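Local coordinates for haloacid dehalogenase (Pseudomonas aeruginosa, PDB 3UMC), which probably catalyses hydrolytic dehalogenation of L-2-haloacids to the corresponding D-2-hydroxy acids, with release of halide, as a haloacid dehalogenase superfamily member, at residues I41-A46 with T113-R118; A197-D202 with P219-P224; V34-S39 with R63-Y68. All coordinates share one frame; numbering follows the deposited sequence.

Contact 1 (I41-A46 with T113-R118)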
loop_
_atom_site.group_PDB
_atom_site.type_symbol
_atom_site.label_atom_id
_atom_site.label_comp_id
_atom_site.label_asym_id
_atom_site.label_seq_id
_atom_site.Cartn_x
_atom_site.Cartn_y
_atom_site.Cartn_z
ATOM N N ILE A 41 2.727 -7.307 -26.518
ATOM C CA ILE A 41 3.073 -7.853 -27.834
ATOM C C ILE A 41 3.919 -9.092 -27.653
ATOM O O ILE A 41 3.625 -10.158 -28.216
ATOM C CB ILE A 41 3.811 -6.830 -28.726
ATOM C CG1 ILE A 41 2.836 -5.792 -29.171
ATOM C CG2 ILE A 41 4.413 -7.465 -29.975
ATOM C CD1 ILE A 41 3.490 -4.639 -29.778
ATOM N N GLU A 42 4.950 -8.945 -26.843
ATOM C CA GLU A 42 5.857 -10.018 -26.548
ATOM C C GLU A 42 5.155 -11.276 -26.018
ATOM O O GLU A 42 5.530 -12.396 -26.371
ATOM C CB GLU A 42 6.844 -9.507 -25.527
ATOM C CG GLU A 42 8.076 -10.375 -25.296
ATOM C CD GLU A 42 9.321 -9.546 -24.915
ATOM O OE1 GLU A 42 9.325 -8.292 -25.147
ATOM O OE2 GLU A 42 10.301 -10.173 -24.410
ATOM N N GLN A 43 4.125 -11.096 -25.196
ATOM C CA GLN A 43 3.511 -12.211 -24.545
ATOM C C GLN A 43 2.587 -12.929 -25.562
ATOM O O GLN A 43 2.488 -14.148 -25.573
ATOM C CB GLN A 43 2.762 -11.744 -23.285
ATOM C CG GLN A 43 3.699 -11.498 -22.092
ATOM C CD GLN A 43 2.954 -10.999 -20.853
ATOM O OE1 GLN A 43 2.741 -11.739 -19.886
ATOM N NE2 GLN A 43 2.530 -9.778 -20.898
ATOM N N PHE A 44 1.899 -12.150 -26.375
ATOM C CA PHE A 44 1.158 -12.689 -27.502
ATOM C C PHE A 44 1.986 -13.557 -28.473
ATOM O O PHE A 44 1.461 -14.546 -28.957
ATOM C CB PHE A 44 0.472 -11.592 -28.291
ATOM C CG PHE A 44 -0.810 -11.155 -27.699
ATOM C CD1 PHE A 44 -1.877 -12.023 -27.632
ATOM C CD2 PHE A 44 -0.958 -9.861 -27.172
ATOM C CE1 PHE A 44 -3.088 -11.633 -27.063
ATOM C CE2 PHE A 44 -2.161 -9.458 -26.618
ATOM C CZ PHE A 44 -3.228 -10.358 -26.554
ATOM N N GLN A 45 3.230 -13.161 -28.738
ATOM C CA GLN A 45 4.155 -13.875 -29.632
ATOM C C GLN A 45 4.737 -15.146 -29.032
ATOM O O GLN A 45 5.149 -16.044 -29.768
ATOM C CB GLN A 45 5.377 -13.009 -29.951
ATOM C CG GLN A 45 5.138 -11.767 -30.806
ATOM C CD GLN A 45 6.429 -11.045 -31.088
ATOM O OE1 GLN A 45 7.319 -10.990 -30.237
ATOM N NE2 GLN A 45 6.545 -10.483 -32.275
ATOM N N ALA A 46 4.907 -15.168 -27.708
ATOM C CA ALA A 46 5.323 -16.380 -27.013
ATOM C C ALA A 46 4.200 -17.402 -27.086
ATOM O O ALA A 46 4.436 -18.602 -27.130
ATOM C CB ALA A 46 5.664 -16.078 -25.595
ATOM N N THR A 113 -5.608 -12.324 -20.072
ATOM C CA THR A 113 -5.958 -11.261 -19.162
ATOM C C THR A 113 -4.866 -10.882 -18.160
ATOM O O THR A 113 -4.788 -9.712 -17.754
ATOM C CB THR A 113 -7.221 -11.650 -18.417
ATOM O OG1 THR A 113 -8.272 -11.696 -19.374
ATOM C CG2 THR A 113 -7.579 -10.639 -17.333
ATOM N N GLY A 114 -4.050 -11.857 -17.766
ATOM C CA GLY A 114 -2.983 -11.681 -16.785
ATOM C C GLY A 114 -1.682 -11.187 -17.426
ATOM O O GLY A 114 -0.643 -11.014 -16.761
ATOM N N PHE A 115 -1.727 -10.999 -18.738
ATOM C CA PHE A 115 -0.642 -10.364 -19.488
ATOM C C PHE A 115 -0.309 -8.984 -18.941
ATOM O O PHE A 115 0.836 -8.595 -18.881
ATOM C CB PHE A 115 -1.076 -10.189 -20.944
ATOM C CG PHE A 115 -0.877 -11.411 -21.800
ATOM C CD1 PHE A 115 -0.531 -12.649 -21.253
ATOM C CD2 PHE A 115 -1.029 -11.319 -23.195
ATOM C CE1 PHE A 115 -0.336 -13.763 -22.073
ATOM C CE2 PHE A 115 -0.835 -12.465 -24.024
ATOM C CZ PHE A 115 -0.484 -13.655 -23.448
ATOM N N TRP A 116 -1.352 -8.278 -18.558
ATOM C CA TRP A 116 -1.226 -6.960 -17.986
ATOM C C TRP A 116 -0.596 -6.973 -16.621
ATOM O O TRP A 116 -0.436 -5.929 -16.089
ATOM C CB TRP A 116 -2.574 -6.368 -17.828
ATOM C CG TRP A 116 -3.226 -6.100 -19.059
ATOM C CD1 TRP A 116 -4.203 -6.845 -19.635
ATOM C CD2 TRP A 116 -3.077 -4.934 -19.854
ATOM N NE1 TRP A 116 -4.657 -6.225 -20.767
ATOM C CE2 TRP A 116 -3.974 -5.048 -20.931
ATOM C CE3 TRP A 116 -2.263 -3.800 -19.768
ATOM C CZ2 TRP A 116 -4.068 -4.084 -21.946
ATOM C CZ3 TRP A 116 -2.374 -2.824 -20.759
ATOM C CH2 TRP A 116 -3.267 -2.984 -21.842
ATOM N N HIS A 117 -0.213 -8.130 -16.086
ATOM C CA HIS A 117 0.279 -8.240 -14.749
ATOM C C HIS A 117 1.783 -8.319 -14.750
ATOM O O HIS A 117 2.425 -8.227 -13.703
ATOM C CB HIS A 117 -0.338 -9.488 -14.082
ATOM C CG HIS A 117 -1.808 -9.357 -13.750
ATOM N ND1 HIS A 117 -2.307 -9.655 -12.499
ATOM C CD2 HIS A 117 -2.871 -8.979 -14.493
ATOM C CE1 HIS A 117 -3.616 -9.457 -12.483
ATOM N NE2 HIS A 117 -3.987 -9.043 -13.681
ATOM N N ARG A 118 2.374 -8.417 -15.948
ATOM C CA ARG A 118 3.818 -8.574 -16.068
ATOM C C ARG A 118 4.275 -7.551 -17.075
ATOM O O ARG A 118 4.117 -7.772 -18.279
ATOM C CB ARG A 118 4.124 -9.988 -16.541
ATOM C CG ARG A 118 3.831 -11.053 -15.449
ATOM C CD ARG A 118 4.235 -12.506 -15.845
ATOM N NE ARG A 118 3.415 -12.920 -16.971
ATOM C CZ ARG A 118 2.129 -13.259 -16.895
ATOM N NH1 ARG A 118 1.474 -13.283 -15.733
ATOM N NH2 ARG A 118 1.487 -13.592 -17.999
#
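Q43 and F44, neighbours on helix 36-50, close on F115 from two directions. The CB of Q43 lies 3.6 Å from the centroid of the F115 ring, almost on the ring normal, a CH-pi contact. The F115 ring in turn sets its edge against the face of F44, a T-shaped stack. F115 CE2 stands over the centre of the F44 ring, 3.8 Å from F44 CD1. F44 also packs on C57, L60 and T61 of helix 57-67. This is the tight, buried part.

The Q43 side chain runs past the F115 ring with its chain extended beyond CG (chi2 179°), which brings the amide to the 113-118 backbone. Q43 NE2 donates to F115 O at 2.9 Å in a nearly straight bond of 171°. It also bonds to S39 O, so two carbonyls hold this nitrogen. The outer side is looser. Q43 OE1 receives R118 NH2 at 2.9 Å, but the bond is bent and weak, and both residues are partly exposed. Amide and guanidinium planes are almost perpendicular. The packing belongs to the helical cap of the L-2-haloacid dehalogenase type, inserted in the Rossmann-like HAD core.

Contact 2 (A197-D202 with P219-P224)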
loop_
_atom_site.group_PDB
_atom_site.type_symbol
_atom_site.label_atom_id
_atom_site.label_comp_id
_atom_site.label_asym_id
_atom_site.label_seq_id
_atom_site.Cartn_x
_atom_site.Cartn_y
_atom_site.Cartn_z
ATOM N N ALA A 197 3.088 11.928 -14.001
ATOM C CA ALA A 197 2.423 11.168 -15.065
ATOM C C ALA A 197 2.932 11.497 -16.438
ATOM O O ALA A 197 3.418 12.559 -16.677
ATOM C CB ALA A 197 0.876 11.445 -15.070
ATOM N N ALA A 198 2.714 10.584 -17.367
ATOM C CA ALA A 198 2.988 10.806 -18.784
ATOM C C ALA A 198 1.776 11.326 -19.544
ATOM O O ALA A 198 1.803 11.480 -20.784
ATOM C CB ALA A 198 3.472 9.497 -19.403
ATOM N N HIS A 199 0.669 11.565 -18.855
ATOM C CA HIS A 199 -0.595 11.877 -19.581
ATOM C C HIS A 199 -1.151 13.200 -19.036
ATOM O O HIS A 199 -1.329 13.384 -17.779
ATOM C CB HIS A 199 -1.583 10.687 -19.535
ATOM C CG HIS A 199 -0.943 9.356 -19.786
ATOM N ND1 HIS A 199 -0.743 8.416 -18.794
ATOM C CD2 HIS A 199 -0.299 8.896 -20.866
ATOM C CE1 HIS A 199 -0.096 7.392 -19.297
ATOM N NE2 HIS A 199 0.170 7.653 -20.566
ATOM N N ASN A 200 -1.312 14.166 -19.927
ATOM C CA ASN A 200 -1.733 15.505 -19.492
ATOM C C ASN A 200 -3.109 15.507 -18.825
ATOM O O ASN A 200 -3.305 16.350 -17.973
ATOM C CB ASN A 200 -1.775 16.491 -20.668
ATOM C CG ASN A 200 -0.367 16.942 -21.104
ATOM O OD1 ASN A 200 0.233 17.850 -20.530
ATOM N ND2 ASN A 200 0.136 16.319 -22.147
ATOM N N TYR A 201 -4.036 14.586 -19.218
ATOM C CA TYR A 201 -5.382 14.583 -18.655
ATOM C C TYR A 201 -5.322 14.323 -17.147
ATOM O O TYR A 201 -6.090 14.859 -16.380
ATOM C CB TYR A 201 -6.321 13.546 -19.340
ATOM C CG TYR A 201 -6.251 12.221 -18.640
ATOM C CD1 TYR A 201 -7.082 11.956 -17.562
ATOM C CD2 TYR A 201 -5.254 11.263 -18.974
ATOM C CE1 TYR A 201 -6.967 10.736 -16.840
ATOM C CE2 TYR A 201 -5.149 10.052 -18.286
ATOM C CZ TYR A 201 -6.003 9.800 -17.213
ATOM O OH TYR A 201 -5.920 8.630 -16.479
ATOM N N ASP A 202 -4.364 13.509 -16.728
ATOM C CA ASP A 202 -4.195 13.141 -15.328
ATOM C C ASP A 202 -3.671 14.284 -14.492
ATOM O O ASP A 202 -4.093 14.536 -13.340
ATOM C CB ASP A 202 -3.200 11.955 -15.274
ATOM C CG ASP A 202 -3.385 11.051 -14.047
ATOM O OD1 ASP A 202 -4.307 11.233 -13.226
ATOM O OD2 ASP A 202 -2.556 10.137 -13.920
ATOM N N PRO A 219 7.050 9.074 -25.414
ATOM C CA PRO A 219 6.568 9.137 -26.801
ATOM C C PRO A 219 6.429 7.784 -27.520
ATOM O O PRO A 219 5.851 7.775 -28.562
ATOM C CB PRO A 219 7.577 10.045 -27.505
ATOM C CG PRO A 219 8.933 9.876 -26.729
ATOM C CD PRO A 219 8.400 9.673 -25.234
ATOM N N LEU A 220 6.860 6.675 -26.899
ATOM C CA LEU A 220 6.829 5.317 -27.452
ATOM C C LEU A 220 5.743 4.462 -26.788
ATOM O O LEU A 220 5.564 3.301 -27.127
ATOM C CB LEU A 220 8.253 4.672 -27.297
ATOM C CG LEU A 220 9.323 5.400 -28.194
ATOM C CD1 LEU A 220 10.683 4.776 -28.247
ATOM C CD2 LEU A 220 8.788 5.503 -29.612
ATOM N N GLU A 221 4.999 5.017 -25.838
ATOM C CA GLU A 221 4.000 4.205 -25.148
ATOM C C GLU A 221 3.073 3.464 -26.140
ATOM O O GLU A 221 2.771 2.265 -25.956
ATOM C CB GLU A 221 3.137 5.063 -24.240
ATOM C CG GLU A 221 2.147 4.291 -23.450
ATOM C CD GLU A 221 1.307 5.136 -22.461
ATOM O OE1 GLU A 221 1.496 6.382 -22.282
ATOM O OE2 GLU A 221 0.495 4.471 -21.811
ATOM N N TYR A 222 2.596 4.205 -27.141
ATOM C CA TYR A 222 1.586 3.723 -28.045
ATOM C C TYR A 222 2.202 3.271 -29.379
ATOM O O TYR A 222 1.475 3.016 -30.348
ATOM C CB TYR A 222 0.486 4.769 -28.251
ATOM C CG TYR A 222 -0.495 4.837 -27.099
ATOM C CD1 TYR A 222 -1.573 3.995 -27.037
ATOM C CD2 TYR A 222 -0.325 5.738 -26.049
ATOM C CE1 TYR A 222 -2.512 4.054 -25.943
ATOM C CE2 TYR A 222 -1.230 5.792 -24.983
ATOM C CZ TYR A 222 -2.329 4.951 -24.936
ATOM O OH TYR A 222 -3.229 4.990 -23.858
ATOM N N GLY A 223 3.516 3.121 -29.380
ATOM C CA GLY A 223 4.286 2.730 -30.548
ATOM C C GLY A 223 4.747 3.890 -31.427
ATOM O O GLY A 223 4.439 5.054 -31.140
ATOM N N PRO A 224 5.461 3.576 -32.534
ATOM C CA PRO A 224 5.893 4.594 -33.528
ATOM C C PRO A 224 4.760 5.504 -34.057
ATOM O O PRO A 224 5.021 6.653 -34.370
ATOM C CB PRO A 224 6.517 3.748 -34.646
ATOM C CG PRO A 224 6.947 2.432 -33.926
ATOM C CD PRO A 224 5.832 2.200 -32.942
#
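H199 and E221 meet through a histidine-carboxylate hydrogen bond, between two loops at the C-terminal end of the parallel sheet of the Rossmann-like HAD core. H199 NE2 donates to E221 OE1 at 2.5 Å, a short distance, with an N-H...O angle of 167°. OE1 uses its syn lone pair and lies near the imidazole plane, at the ring edge. The carboxylate plane is turned 45° from the ring.

The two side chains come from opposite directions. E221 reaches across fully stretched, its CG turned away from the backbone N (chi1 -177°). Its second oxygen, OE2, accepts W36 NE1 from the cap, so both carboxylate oxygens are engaged.

Further out, the backbone sets these groups in place. H199 is the N-cap residue of helix 200-208, just after strand 193-197, and A198 CB lies on one face of its ring, toward the rim. N200 holds this helix start to a later loop, with bonds to D229, A231, E233 and W236. H199 also touches D28, and D202 pairs with K173, consistent with a place beside the active site as in HAD relatives. E221 sits in a type I turn from L220 to G223. G223 has a positive phi, and G223 N closes the turn on L220 O at 3.1 Å.

Contact 3 (V34-S39 with R63-Y68)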
loop_
_atom_site.group_PDB
_atom_site.type_symbol
_atom_site.label_atom_id
_atom_site.label_comp_id
_atom_site.label_asym_id
_atom_site.label_seq_id
_atom_site.Cartn_x
_atom_site.Cartn_y
_atom_site.Cartn_z
ATOM N N VAL A 34 5.821 1.930 -16.954
ATOM C CA VAL A 34 5.996 0.616 -17.612
ATOM C C VAL A 34 5.437 0.634 -19.016
ATOM O O VAL A 34 4.466 1.340 -19.341
ATOM C CB VAL A 34 5.325 -0.558 -16.823
ATOM C CG1 VAL A 34 5.984 -0.752 -15.404
ATOM C CG2 VAL A 34 3.824 -0.334 -16.722
ATOM N N ASP A 35 6.102 -0.103 -19.879
ATOM C CA ASP A 35 5.762 -0.170 -21.300
ATOM C C ASP A 35 4.852 -1.343 -21.500
ATOM O O ASP A 35 5.307 -2.462 -21.788
ATOM C CB ASP A 35 7.054 -0.350 -22.095
ATOM C CG ASP A 35 6.850 -0.431 -23.613
ATOM O OD1 ASP A 35 5.697 -0.323 -24.141
ATOM O OD2 ASP A 35 7.916 -0.640 -24.220
ATOM N N TRP A 36 3.554 -1.096 -21.407
ATOM C CA TRP A 36 2.577 -2.153 -21.492
ATOM C C TRP A 36 2.536 -2.731 -22.929
ATOM O O TRP A 36 2.432 -3.923 -23.119
ATOM C CB TRP A 36 1.198 -1.657 -21.009
ATOM C CG TRP A 36 0.738 -0.455 -21.658
ATOM C CD1 TRP A 36 0.955 0.865 -21.251
ATOM C CD2 TRP A 36 0.006 -0.383 -22.887
ATOM N NE1 TRP A 36 0.385 1.742 -22.164
ATOM C CE2 TRP A 36 -0.186 1.002 -23.182
ATOM C CE3 TRP A 36 -0.467 -1.353 -23.796
ATOM C CZ2 TRP A 36 -0.835 1.426 -24.335
ATOM C CZ3 TRP A 36 -1.132 -0.935 -24.942
ATOM C CH2 TRP A 36 -1.302 0.444 -25.209
ATOM N N ARG A 37 2.628 -1.868 -23.932
ATOM C CA ARG A 37 2.424 -2.280 -25.297
ATOM C C ARG A 37 3.473 -3.311 -25.732
ATOM O O ARG A 37 3.085 -4.404 -26.254
ATOM C CB ARG A 37 2.445 -1.058 -26.203
ATOM C CG ARG A 37 2.292 -1.367 -27.662
ATOM C CD ARG A 37 2.074 -0.120 -28.459
ATOM N NE ARG A 37 1.563 -0.435 -29.794
ATOM C CZ ARG A 37 2.329 -0.721 -30.842
ATOM N NH1 ARG A 37 3.642 -0.757 -30.742
ATOM N NH2 ARG A 37 1.760 -0.976 -32.012
ATOM N N SER A 38 4.762 -3.005 -25.520
ATOM C CA SER A 38 5.826 -3.992 -25.818
ATOM C C SER A 38 5.636 -5.319 -25.070
ATOM O O SER A 38 5.870 -6.424 -25.638
ATOM C CB SER A 38 7.250 -3.515 -25.483
ATOM O OG SER A 38 7.647 -2.405 -26.255
ATOM N N SER A 39 5.281 -5.223 -23.782
ATOM C CA SER A 39 5.132 -6.415 -22.953
ATOM C C SER A 39 3.947 -7.258 -23.411
ATOM O O SER A 39 4.010 -8.490 -23.365
ATOM C CB SER A 39 4.958 -6.029 -21.476
ATOM O OG SER A 39 6.122 -5.360 -21.021
ATOM N N ARG A 63 -6.097 -2.592 -29.916
ATOM C CA ARG A 63 -7.533 -2.515 -29.767
ATOM C C ARG A 63 -7.967 -2.726 -28.300
ATOM O O ARG A 63 -8.922 -2.109 -27.844
ATOM C CB ARG A 63 -8.205 -3.542 -30.692
ATOM C CG ARG A 63 -8.146 -3.201 -32.250
ATOM C CD ARG A 63 -9.216 -2.147 -32.653
ATOM N NE ARG A 63 -10.555 -2.469 -32.145
ATOM C CZ ARG A 63 -11.377 -3.376 -32.678
ATOM N NH1 ARG A 63 -11.012 -4.091 -33.752
ATOM N NH2 ARG A 63 -12.579 -3.579 -32.120
ATOM N N TRP A 64 -7.294 -3.625 -27.585
ATOM C CA TRP A 64 -7.673 -3.949 -26.207
ATOM C C TRP A 64 -7.571 -2.697 -25.325
ATOM O O TRP A 64 -8.479 -2.369 -24.559
ATOM C CB TRP A 64 -6.761 -5.030 -25.671
ATOM C CG TRP A 64 -7.256 -5.779 -24.487
ATOM C CD1 TRP A 64 -8.418 -5.583 -23.790
ATOM C CD2 TRP A 64 -6.586 -6.829 -23.854
ATOM N NE1 TRP A 64 -8.522 -6.504 -22.775
ATOM C CE2 TRP A 64 -7.391 -7.263 -22.780
ATOM C CE3 TRP A 64 -5.381 -7.458 -24.083
ATOM C CZ2 TRP A 64 -7.013 -8.277 -21.957
ATOM C CZ3 TRP A 64 -5.011 -8.450 -23.273
ATOM C CH2 TRP A 64 -5.810 -8.878 -22.232
ATOM N N ARG A 65 -6.486 -1.963 -25.519
ATOM C CA ARG A 65 -6.221 -0.765 -24.756
ATOM C C ARG A 65 -7.308 0.275 -24.940
ATOM O O ARG A 65 -7.510 1.113 -24.065
ATOM C CB ARG A 65 -4.834 -0.190 -25.120
ATOM C CG ARG A 65 -4.433 1.096 -24.367
ATOM C CD ARG A 65 -4.553 0.940 -22.869
ATOM N NE ARG A 65 -3.950 2.039 -22.121
ATOM C CZ ARG A 65 -3.862 2.077 -20.799
ATOM N NH1 ARG A 65 -4.382 1.108 -20.058
ATOM N NH2 ARG A 65 -3.291 3.111 -20.201
ATOM N N GLN A 66 -8.012 0.233 -26.062
ATOM C CA GLN A 66 -9.115 1.185 -26.305
ATOM C C GLN A 66 -10.533 0.666 -26.028
ATOM O O GLN A 66 -11.455 1.468 -25.907
ATOM C CB GLN A 66 -9.051 1.663 -27.755
ATOM C CG GLN A 66 -7.758 2.357 -28.116
ATOM C CD GLN A 66 -7.467 3.531 -27.210
ATOM O OE1 GLN A 66 -6.318 3.736 -26.789
ATOM N NE2 GLN A 66 -8.515 4.312 -26.888
ATOM N N GLN A 67 -10.701 -0.650 -25.951
ATOM C CA GLN A 67 -12.033 -1.299 -26.061
ATOM C C GLN A 67 -12.900 -1.123 -24.826
ATOM O O GLN A 67 -14.161 -1.080 -24.926
ATOM C CB GLN A 67 -11.871 -2.800 -26.336
ATOM C CG GLN A 67 -13.160 -3.640 -26.456
ATOM C CD GLN A 67 -13.763 -3.731 -27.878
ATOM O OE1 GLN A 67 -13.199 -3.237 -28.874
ATOM N NE2 GLN A 67 -14.921 -4.396 -27.963
ATOM N N TYR A 68 -12.236 -1.009 -23.670
ATOM C CA TYR A 68 -12.952 -0.976 -22.395
ATOM C C TYR A 68 -13.453 0.411 -21.989
ATOM O O TYR A 68 -14.289 0.532 -21.057
ATOM C CB TYR A 68 -12.117 -1.657 -21.287
ATOM C CG TYR A 68 -10.818 -0.973 -20.903
ATOM C CD1 TYR A 68 -9.578 -1.608 -21.087
ATOM C CD2 TYR A 68 -10.829 0.304 -20.340
ATOM C CE1 TYR A 68 -8.383 -0.974 -20.701
ATOM C CE2 TYR A 68 -9.662 0.945 -19.972
ATOM C CZ TYR A 68 -8.440 0.306 -20.139
ATOM O OH TYR A 68 -7.338 0.991 -19.743
#
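R65 lays its side chain over one face of the W36 indole, the two crossing at about a right angle. Its CG comes within 3.3 Å of W36 CH2, and its CB also lies close, 3.6 Å from the same atom. Farther along, R65 CD stands over the six-membered ring in a CH-pi contact, 4.2 Å from the centroid. The guanidinium then reaches the five-membered ring: R65 CZ is 4.7 Å from that centroid, a cation-pi contact 23° off the normal. Guanidinium and indole planes are 40° apart, so they do not stack flat. A bend at chi2 (53°) carries the chain across the indole. On the opposite face R37 CB lies near the rim, so the indole has a neighbour on each side.

With CG between the backbone N and the carbonyl carbon, the W36 indole is directed at helix 57-67. W36 follows D35, the N-cap of helix 36-50. D35 OD1 accepts S38 N at 3.2 Å, and D35 OD2 accepts S38 OG at 2.7 Å, both from above the carboxylate plane.

W36 NE1 donates to E221 OE2, while R65 NE makes a weak bond to Y222 OH. The guanidinium lies over the indole face at a tilt, so the electron-rich ring probably helps to stabilise its positive charge between two cap helices.

How the contacts relate
From the N terminus, the chain leaves strand 24-27 and enters the cap through 34-39 and then 41-46, both on the path into or along helix 36-50. Residues 63-68 on helix 57-67 close contact 3. Residues 113-118, after helix 106-113, close contact 1. These two loops therefore cross, and they touch where W116 packs on W64 and W36. The chain then returns to the core. Contact 2 follows in series, a short closure from the end of strand 193-197 to the loop after strand 212-216. That later loop meets contact 3 through E221 and Y222, so core and cap are joined there. Contacts 1 and 2 do not touch.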